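Local coordinates for protein Exo beta-1,2-glucooligosaccharide sophorohydrolase (non-reducing end) (Parabacteroides distasonis ATCC 8503, PDB 5Z06) that hydrolyses linear beta-1,2-glucan and beta-1,2-glucooligosaccharides of four or more glucose units from the non-reducing end, releasing sophorose, at residues A[83-94]-A[171-182]. Sequence-based numbering, arbitrary orientation.
Sequences EPSTLSMQVRLR and TIYLDDIELLPA. With CA (calcium ion), chain C.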
ATOM      1  N   GLU A  83     -15.401  -9.261 -17.163  1.00 40.89           N
ATOM      2  CA  GLU A  83     -15.055 -10.249 -18.181  1.00 42.25           C
ATOM      3  C   GLU A  83     -14.832  -9.450 -19.454  1.00 40.10           C
ATOM      4  O   GLU A  83     -15.711  -8.702 -19.859  1.00 36.40           O
ATOM      5  CB  GLU A  83     -16.142 -11.297 -18.329  1.00 45.25           C
ATOM      6  CG  GLU A  83     -16.293 -12.128 -17.063  1.00 47.92           C
ATOM      7  CD  GLU A  83     -17.227 -13.307 -17.239  1.00 52.08           C
ATOM      8  OE1 GLU A  83     -17.878 -13.405 -18.304  1.00 56.58           O
ATOM      9  OE2 GLU A  83     -17.302 -14.142 -16.313  1.00 54.94           O
ATOM     10  N   PRO A  84     -13.609  -9.515 -20.013  1.00 39.83           N
ATOM     11  CA  PRO A  84     -13.329  -8.659 -21.120  1.00 41.07           C
ATOM     12  C   PRO A  84     -13.564  -9.382 -22.435  1.00 41.29           C
ATOM     13  O   PRO A  84     -13.419 -10.597 -22.501  1.00 36.95           O
ATOM     14  CB  PRO A  84     -11.846  -8.367 -20.943  1.00 41.04           C
ATOM     15  CG  PRO A  84     -11.279  -9.639 -20.403  1.00 42.13           C
ATOM     16  CD  PRO A  84     -12.410 -10.297 -19.635  1.00 43.84           C
ATOM     17  N   SER A  85     -13.940  -8.622 -23.453  1.00 43.25           N
ATOM     18  CA  SER A  85     -14.000  -9.108 -24.829  1.00 48.14           C
ATOM     19  C   SER A  85     -13.014  -8.404 -25.738  1.00 47.27           C
ATOM     20  O   SER A  85     -12.749  -8.894 -26.831  1.00 47.18           O
ATOM     21  CB  SER A  85     -15.393  -8.882 -25.402  1.00 48.86           C
ATOM     22  OG  SER A  85     -16.315  -9.773 -24.828  1.00 54.95           O
ATOM     23  N   THR A  86     -12.479  -7.259 -25.307  1.00 47.33           N
ATOM     24  CA  THR A  86     -11.725  -6.387 -26.197  1.00 46.28           C
ATOM     25  C   THR A  86     -10.448  -5.897 -25.521  1.00 43.20           C
ATOM     26  O   THR A  86     -10.421  -5.687 -24.314  1.00 44.63           O
ATOM     27  CB  THR A  86     -12.561  -5.171 -26.656  1.00 47.47           C
ATOM     28  OG1 THR A  86     -12.722  -4.264 -25.571  1.00 52.45           O
ATOM     29  CG2 THR A  86     -13.949  -5.587 -27.153  1.00 50.86           C
ATOM     30  N   LEU A  87      -9.393  -5.754 -26.312  1.00 38.92           N
ATOM     31  CA  LEU A  87      -8.235  -4.973 -25.932  1.00 34.64           C
ATOM     32  C   LEU A  87      -8.458  -3.596 -26.501  1.00 34.02           C
ATOM     33  O   LEU A  87      -8.365  -3.392 -27.711  1.00 34.16           O
ATOM     34  CB  LEU A  87      -6.968  -5.575 -26.497  1.00 34.08           C
ATOM     35  CG  LEU A  87      -5.692  -4.742 -26.363  1.00 32.84           C
ATOM     36  CD1 LEU A  87      -5.327  -4.570 -24.895  1.00 32.92           C
ATOM     37  CD2 LEU A  87      -4.576  -5.433 -27.115  1.00 32.62           C
ATOM     38  N   SER A  88      -8.788  -2.655 -25.632  1.00 33.56           N
ATOM     39  CA  SER A  88      -8.929  -1.267 -26.019  1.00 34.10           C
ATOM     40  C   SER A  88      -7.633  -0.493 -25.735  1.00 37.36           C
ATOM     41  O   SER A  88      -6.990  -0.706 -24.716  1.00 36.59           O
ATOM     42  CB  SER A  88     -10.094  -0.646 -25.292  1.00 35.10           C
ATOM     43  OG  SER A  88     -10.068   0.759 -25.400  1.00 34.91           O
ATOM     44  N   MET A  89      -7.241   0.368 -26.672  1.00 37.98           N
ATOM     45  CA  MET A  89      -6.153   1.320 -26.480  1.00 38.15           C
ATOM     46  C   MET A  89      -6.536   2.669 -27.058  1.00 37.56           C
ATOM     47  O   MET A  89      -7.511   2.802 -27.804  1.00 37.45           O
ATOM     48  CB  MET A  89      -4.892   0.878 -27.202  1.00 39.43           C
ATOM     49  CG  MET A  89      -4.695  -0.611 -27.301  1.00 43.64           C
ATOM     50  SD  MET A  89      -3.055  -0.929 -27.936  1.00 48.98           S
ATOM     51  CE  MET A  89      -3.285  -0.510 -29.652  1.00 46.61           C
ATOM     52  N   GLN A  90      -5.730   3.661 -26.725  1.00 34.87           N
ATOM     53  CA  GLN A  90      -5.760   4.942 -27.385  1.00 35.56           C
ATOM     54  C   GLN A  90      -4.413   5.025 -28.090  1.00 37.13           C
ATOM     55  O   GLN A  90      -3.376   4.782 -27.464  1.00 34.77           O
ATOM     56  CB  GLN A  90      -5.936   6.061 -26.374  1.00 34.94           C
ATOM     57  CG  GLN A  90      -7.314   6.087 -25.735  1.00 37.11           C
ATOM     58  CD  GLN A  90      -8.381   6.724 -26.598  1.00 39.26           C
ATOM     59  OE1 GLN A  90      -8.111   7.272 -27.669  1.00 46.73           O
ATOM     60  NE2 GLN A  90      -9.608   6.671 -26.123  1.00 41.62           N
ATOM     61  N   VAL A  91      -4.438   5.333 -29.392  1.00 36.30           N
ATOM     62  CA  VAL A  91      -3.247   5.325 -30.237  1.00 34.81           C
ATOM     63  C   VAL A  91      -3.167   6.675 -30.922  1.00 35.56           C
ATOM     64  O   VAL A  91      -4.144   7.166 -31.472  1.00 35.81           O
ATOM     65  CB  VAL A  91      -3.289   4.200 -31.272  1.00 34.85           C
ATOM     66  CG1 VAL A  91      -1.974   4.078 -32.031  1.00 35.57           C
ATOM     67  CG2 VAL A  91      -3.573   2.881 -30.590  1.00 36.55           C
ATOM     68  N   ARG A  92      -1.997   7.285 -30.859  1.00 36.83           N
ATOM     69  CA  ARG A  92      -1.778   8.571 -31.475  1.00 37.84           C
ATOM     70  C   ARG A  92      -0.500   8.481 -32.288  1.00 38.90           C
ATOM     71  O   ARG A  92       0.512   7.966 -31.817  1.00 38.24           O
ATOM     72  CB  ARG A  92      -1.661   9.641 -30.412  1.00 39.28           C
ATOM     73  CG  ARG A  92      -1.439  11.045 -30.936  1.00 41.70           C
ATOM     74  CD  ARG A  92      -0.873  11.903 -29.833  1.00 43.99           C
ATOM     75  NE  ARG A  92      -0.663  13.284 -30.229  1.00 43.26           N
ATOM     76  CZ  ARG A  92      -1.517  14.281 -30.034  1.00 43.88           C
ATOM     77  NH1 ARG A  92      -2.701  14.077 -29.465  1.00 45.76           N
ATOM     78  NH2 ARG A  92      -1.173  15.500 -30.422  1.00 43.24           N
ATOM     79  N   LEU A  93      -0.566   8.970 -33.518  1.00 38.04           N
ATOM     80  CA  LEU A  93       0.571   8.944 -34.409  1.00 38.19           C
ATOM     81  C   LEU A  93       1.148  10.340 -34.411  1.00 38.63           C
ATOM     82  O   LEU A  93       0.418  11.323 -34.528  1.00 38.31           O
ATOM     83  CB  LEU A  93       0.132   8.534 -35.793  1.00 39.83           C
ATOM     84  CG  LEU A  93      -0.042   7.041 -36.018  1.00 41.15           C
ATOM     85  CD1 LEU A  93      -0.954   6.360 -35.005  1.00 40.84           C
ATOM     86  CD2 LEU A  93      -0.598   6.883 -37.417  1.00 42.19           C
ATOM     87  N   ARG A  94       2.455  10.441 -34.226  1.00 38.98           N
ATOM     88  CA  ARG A  94       3.088  11.743 -34.262  1.00 41.27           C
ATOM     89  C   ARG A  94       3.059  12.318 -35.680  1.00 41.66           C
ATOM     90  O   ARG A  94       2.791  13.502 -35.841  1.00 38.85           O
ATOM     91  CB  ARG A  94       4.513  11.664 -33.754  1.00 42.03           C
ATOM     92  CG  ARG A  94       5.104  13.010 -33.426  1.00 43.43           C
ATOM     93  CD  ARG A  94       6.456  12.826 -32.776  1.00 47.64           C
ATOM     94  NE  ARG A  94       7.052  14.114 -32.450  1.00 48.94           N
ATOM     95  CZ  ARG A  94       7.804  14.842 -33.273  1.00 53.62           C
ATOM     96  NH1 ARG A  94       8.085  14.440 -34.523  1.00 54.55           N
ATOM     97  NH2 ARG A  94       8.278  16.004 -32.841  1.00 55.77           N
ATOM     98  N   THR A 171       7.035   7.571 -34.389  1.00 37.16           N
ATOM     99  CA  THR A 171       6.719   7.714 -33.000  1.00 36.67           C
ATOM    100  C   THR A 171       5.221   7.599 -32.952  1.00 38.16           C
ATOM    101  O   THR A 171       4.510   8.405 -33.572  1.00 38.36           O
ATOM    102  CB  THR A 171       7.135   9.075 -32.453  1.00 33.56           C
ATOM    103  OG1 THR A 171       8.549   9.105 -32.323  1.00 32.93           O
ATOM    104  CG2 THR A 171       6.519   9.327 -31.089  1.00 34.77           C
ATOM    105  N   ILE A 172       4.746   6.595 -32.224  1.00 36.18           N
ATOM    106  CA  ILE A 172       3.344   6.567 -31.838  1.00 37.19           C
ATOM    107  C   ILE A 172       3.265   6.587 -30.313  1.00 35.76           C
ATOM    108  O   ILE A 172       4.194   6.164 -29.618  1.00 38.32           O
ATOM    109  CB  ILE A 172       2.577   5.384 -32.481  1.00 38.13           C
ATOM    110  CG1 ILE A 172       3.020   4.047 -31.899  1.00 38.13           C
ATOM    111  CG2 ILE A 172       2.766   5.429 -34.004  1.00 41.47           C
ATOM    112  CD1 ILE A 172       2.314   2.843 -32.477  1.00 40.57           C
ATOM    113  N   TYR A 173       2.159   7.100 -29.810  1.00 32.58           N
ATOM    114  CA  TYR A 173       1.886   7.089 -28.412  1.00 33.66           C
ATOM    115  C   TYR A 173       0.748   6.130 -28.130  1.00 33.91           C
ATOM    116  O   TYR A 173      -0.223   6.072 -28.874  1.00 34.95           O
ATOM    117  CB  TYR A 173       1.546   8.480 -27.940  1.00 32.82           C
ATOM    118  CG  TYR A 173       2.602   9.472 -28.300  1.00 34.45           C
ATOM    119  CD1 TYR A 173       3.699   9.673 -27.475  1.00 35.07           C
ATOM    120  CD2 TYR A 173       2.523  10.204 -29.481  1.00 33.00           C
ATOM    121  CE1 TYR A 173       4.678  10.599 -27.804  1.00 36.26           C
ATOM    122  CE2 TYR A 173       3.499  11.130 -29.813  1.00 34.25           C
ATOM    123  CZ  TYR A 173       4.566  11.323 -28.973  1.00 33.04           C
ATOM    124  OH  TYR A 173       5.538  12.220 -29.300  1.00 33.59           O
ATOM    125  N   LEU A 174       0.899   5.370 -27.051  1.00 35.67           N
ATOM    126  CA  LEU A 174      -0.086   4.398 -26.614  1.00 35.32           C
ATOM    127  C   LEU A 174      -0.502   4.793 -25.216  1.00 35.07           C
ATOM    128  O   LEU A 174       0.341   5.035 -24.350  1.00 37.04           O
ATOM    129  CB  LEU A 174       0.504   3.005 -26.600  1.00 36.58           C
ATOM    130  CG  LEU A 174       1.254   2.622 -27.873  1.00 37.43           C
ATOM    131  CD1 LEU A 174       1.868   1.249 -27.653  1.00 38.62           C
ATOM    132  CD2 LEU A 174       0.338   2.614 -29.090  1.00 38.52           C
ATOM    133  N   ASP A 175      -1.804   4.886 -25.023  1.00 31.05           N
ATOM    134  CA  ASP A 175      -2.384   5.175 -23.752  1.00 31.25           C
ATOM    135  C   ASP A 175      -3.613   4.278 -23.534  1.00 32.09           C
ATOM    136  O   ASP A 175      -4.177   3.720 -24.479  1.00 30.21           O
ATOM    137  CB  ASP A 175      -2.771   6.658 -23.708  1.00 28.95           C
ATOM    138  CG  ASP A 175      -2.799   7.207 -22.314  1.00 28.37           C
ATOM    139  OD1 ASP A 175      -2.470   6.475 -21.368  1.00 28.79           O
ATOM    140  OD2 ASP A 175      -3.151   8.386 -22.137  1.00 28.03           O
ATOM    141  N   ASP A 176      -4.001   4.140 -22.277  1.00 31.67           N
ATOM    142  CA  ASP A 176      -5.232   3.463 -21.892  1.00 34.75           C
ATOM    143  C   ASP A 176      -5.392   2.086 -22.503  1.00 33.62           C
ATOM    144  O   ASP A 176      -6.427   1.751 -23.084  1.00 37.31           O
ATOM    145  CB  ASP A 176      -6.385   4.379 -22.176  1.00 37.73           C
ATOM    146  CG  ASP A 176      -6.176   5.708 -21.539  1.00 39.27           C
ATOM    147  OD1 ASP A 176      -5.856   5.724 -20.333  1.00 43.68           O
ATOM    148  OD2 ASP A 176      -6.264   6.722 -22.241  1.00 45.13           O
ATOM    149  N   ILE A 177      -4.330   1.310 -22.339  1.00 31.29           N
ATOM    150  CA  ILE A 177      -4.239  -0.043 -22.826  1.00 31.76           C
ATOM    151  C   ILE A 177      -4.892  -0.881 -21.755  1.00 33.97           C
ATOM    152  O   ILE A 177      -4.414  -0.961 -20.612  1.00 34.57           O
ATOM    153  CB  ILE A 177      -2.798  -0.492 -23.018  1.00 32.05           C
ATOM    154  CG1 ILE A 177      -2.033   0.537 -23.857  1.00 32.92           C
ATOM    155  CG2 ILE A 177      -2.778  -1.858 -23.674  1.00 33.36           C
ATOM    156  CD1 ILE A 177      -0.561   0.295 -23.955  1.00 34.88           C
ATOM    157  N   GLU A 178      -6.011  -1.482 -22.121  1.00 36.79           N
ATOM    158  CA  GLU A 178      -6.842  -2.176 -21.162  1.00 40.00           C
ATOM    159  C   GLU A 178      -7.782  -3.159 -21.838  1.00 38.93           C
ATOM    160  O   GLU A 178      -8.123  -3.015 -23.033  1.00 36.28           O
ATOM    161  CB  GLU A 178      -7.665  -1.164 -20.355  1.00 41.32           C
ATOM    162  CG  GLU A 178      -8.580  -0.292 -21.188  1.00 42.01           C
ATOM    163  CD  GLU A 178      -9.234   0.814 -20.388  1.00 42.10           C
ATOM    164  OE1 GLU A 178      -9.214   0.783 -19.133  1.00 46.05           O
ATOM    165  OE2 GLU A 178      -9.783   1.723 -21.028  1.00 39.90           O
ATOM    166  N   LEU A 179      -8.197  -4.144 -21.050  1.00 35.16           N
ATOM    167  CA  LEU A 179      -9.238  -5.056 -21.445  1.00 33.82           C
ATOM    168  C   LEU A 179     -10.558  -4.481 -20.974  1.00 33.38           C
ATOM    169  O   LEU A 179     -10.661  -4.032 -19.831  1.00 32.93           O
ATOM    170  CB  LEU A 179      -8.998  -6.431 -20.851  1.00 32.14           C
ATOM    171  CG  LEU A 179      -7.674  -7.095 -21.186  1.00 32.21           C
ATOM    172  CD1 LEU A 179      -7.673  -8.516 -20.673  1.00 31.55           C
ATOM    173  CD2 LEU A 179      -7.397  -7.062 -22.675  1.00 34.48           C
ATOM    174  N   LEU A 180     -11.545  -4.474 -21.867  1.00 35.53           N
ATOM    175  CA  LEU A 180     -12.881  -3.949 -21.591  1.00 38.44           C
ATOM    176  C   LEU A 180     -13.913  -4.983 -22.002  1.00 41.62           C
ATOM    177  O   LEU A 180     -13.628  -5.835 -22.843  1.00 40.10           O
ATOM    178  CB  LEU A 180     -13.144  -2.676 -22.378  1.00 38.95           C
ATOM    179  CG  LEU A 180     -12.363  -1.432 -21.977  1.00 40.46           C
ATOM    180  CD1 LEU A 180     -12.613  -0.295 -22.960  1.00 39.25           C
ATOM    181  CD2 LEU A 180     -12.744  -0.976 -20.577  1.00 42.20           C
ATOM    182  N   PRO A 181     -15.117  -4.911 -21.411  1.00 40.17           N
ATOM    183  CA  PRO A 181     -16.141  -5.862 -21.802  1.00 43.23           C
ATOM    184  C   PRO A 181     -16.741  -5.468 -23.151  1.00 43.04           C
ATOM    185  O   PRO A 181     -16.627  -4.317 -23.555  1.00 39.24           O
ATOM    186  CB  PRO A 181     -17.161  -5.769 -20.666  1.00 41.72           C
ATOM    187  CG  PRO A 181     -16.985  -4.410 -20.114  1.00 41.24           C
ATOM    188  CD  PRO A 181     -15.558  -4.036 -20.312  1.00 40.00           C
ATOM    189  N   ALA A 182     -17.344  -6.433 -23.845  1.00 47.98           N
ATOM    190  CA  ALA A 182     -18.014  -6.174 -25.125  1.00 50.74           C
ATOM    191  C   ALA A 182     -19.095  -5.121 -24.949  1.00 48.83           C
ATOM    192  O   ALA A 182     -19.167  -4.155 -25.698  1.00 48.57           O
ATOM    193  CB  ALA A 182     -18.621  -7.453 -25.661  1.00 54.72           C
TER
HETATM  194 CA    CA C 801      -2.670   8.169 -19.596  1.00 31.11          CA
HETATM  195  O   HOH W   1      -8.914   2.249 -23.513  1.00 35.26           O
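Leu180 lays CD1 over the CB of Ser88, 3.5 Å away and tighter than a usual carbon contact, while its CB touches Thr86 OG1. The O of Leu180 takes three bonds: from Ser85 N, from Thr86 N at 3.1 Å, and from Thr86 OG1, which sits well above the carbonyl plane, 3.3 Å from that O. The hydroxyl gets there because chi1 of 72° tucks it between the backbone N and the carbonyl carbon. With a valine in place of Thr86, Leu180 O would probably be left with its two backbone donors alone, the hydroxyl's hold on it lost. With Ser85 and Thr86 both facing Leu180, the geometry is a classic beta bulge, at one end of the antiparallel pairing of strands 86-93 and 169-180; strand 132-138 continues the sheet beyond 86-93. A second bulge shifts the register by one between Ser88 and Gln90, where Asp176 and Ile177 together face Met89 and Asp176 has a left-handed backbone. A water joins the strands beside this bulge: it accepts from Ser88 OG and donates to Asp176 O and to Glu178 OE2, whose carboxylate also salt-bridges Lys218. Asp175, next to the bulge, grips the calcium ion with both carboxylate oxygens, OD1 at 2.5 Å and OD2 at 2.6 Å; Glu12, Asn13, Thr49 and Asn52 bind the same ion. Asp176 N bonds back to Asp175 OD1 from above the carboxylate plane, which helps fix that group's rotation. On the other side of the sheet, Leu87 CD1 fits against Ile177 CG2 and Leu179 CD2, both 3.9 Å away, and Val91 CG1 runs alongside Leu174 CD2; strand 155-161 of a second sheet packs on Leu87, Leu174, Ile177 and Leu179. The CD of the extended Arg92 touches Tyr173 CD2 at 3.8 Å, its guanidinium turned 69° from the ring.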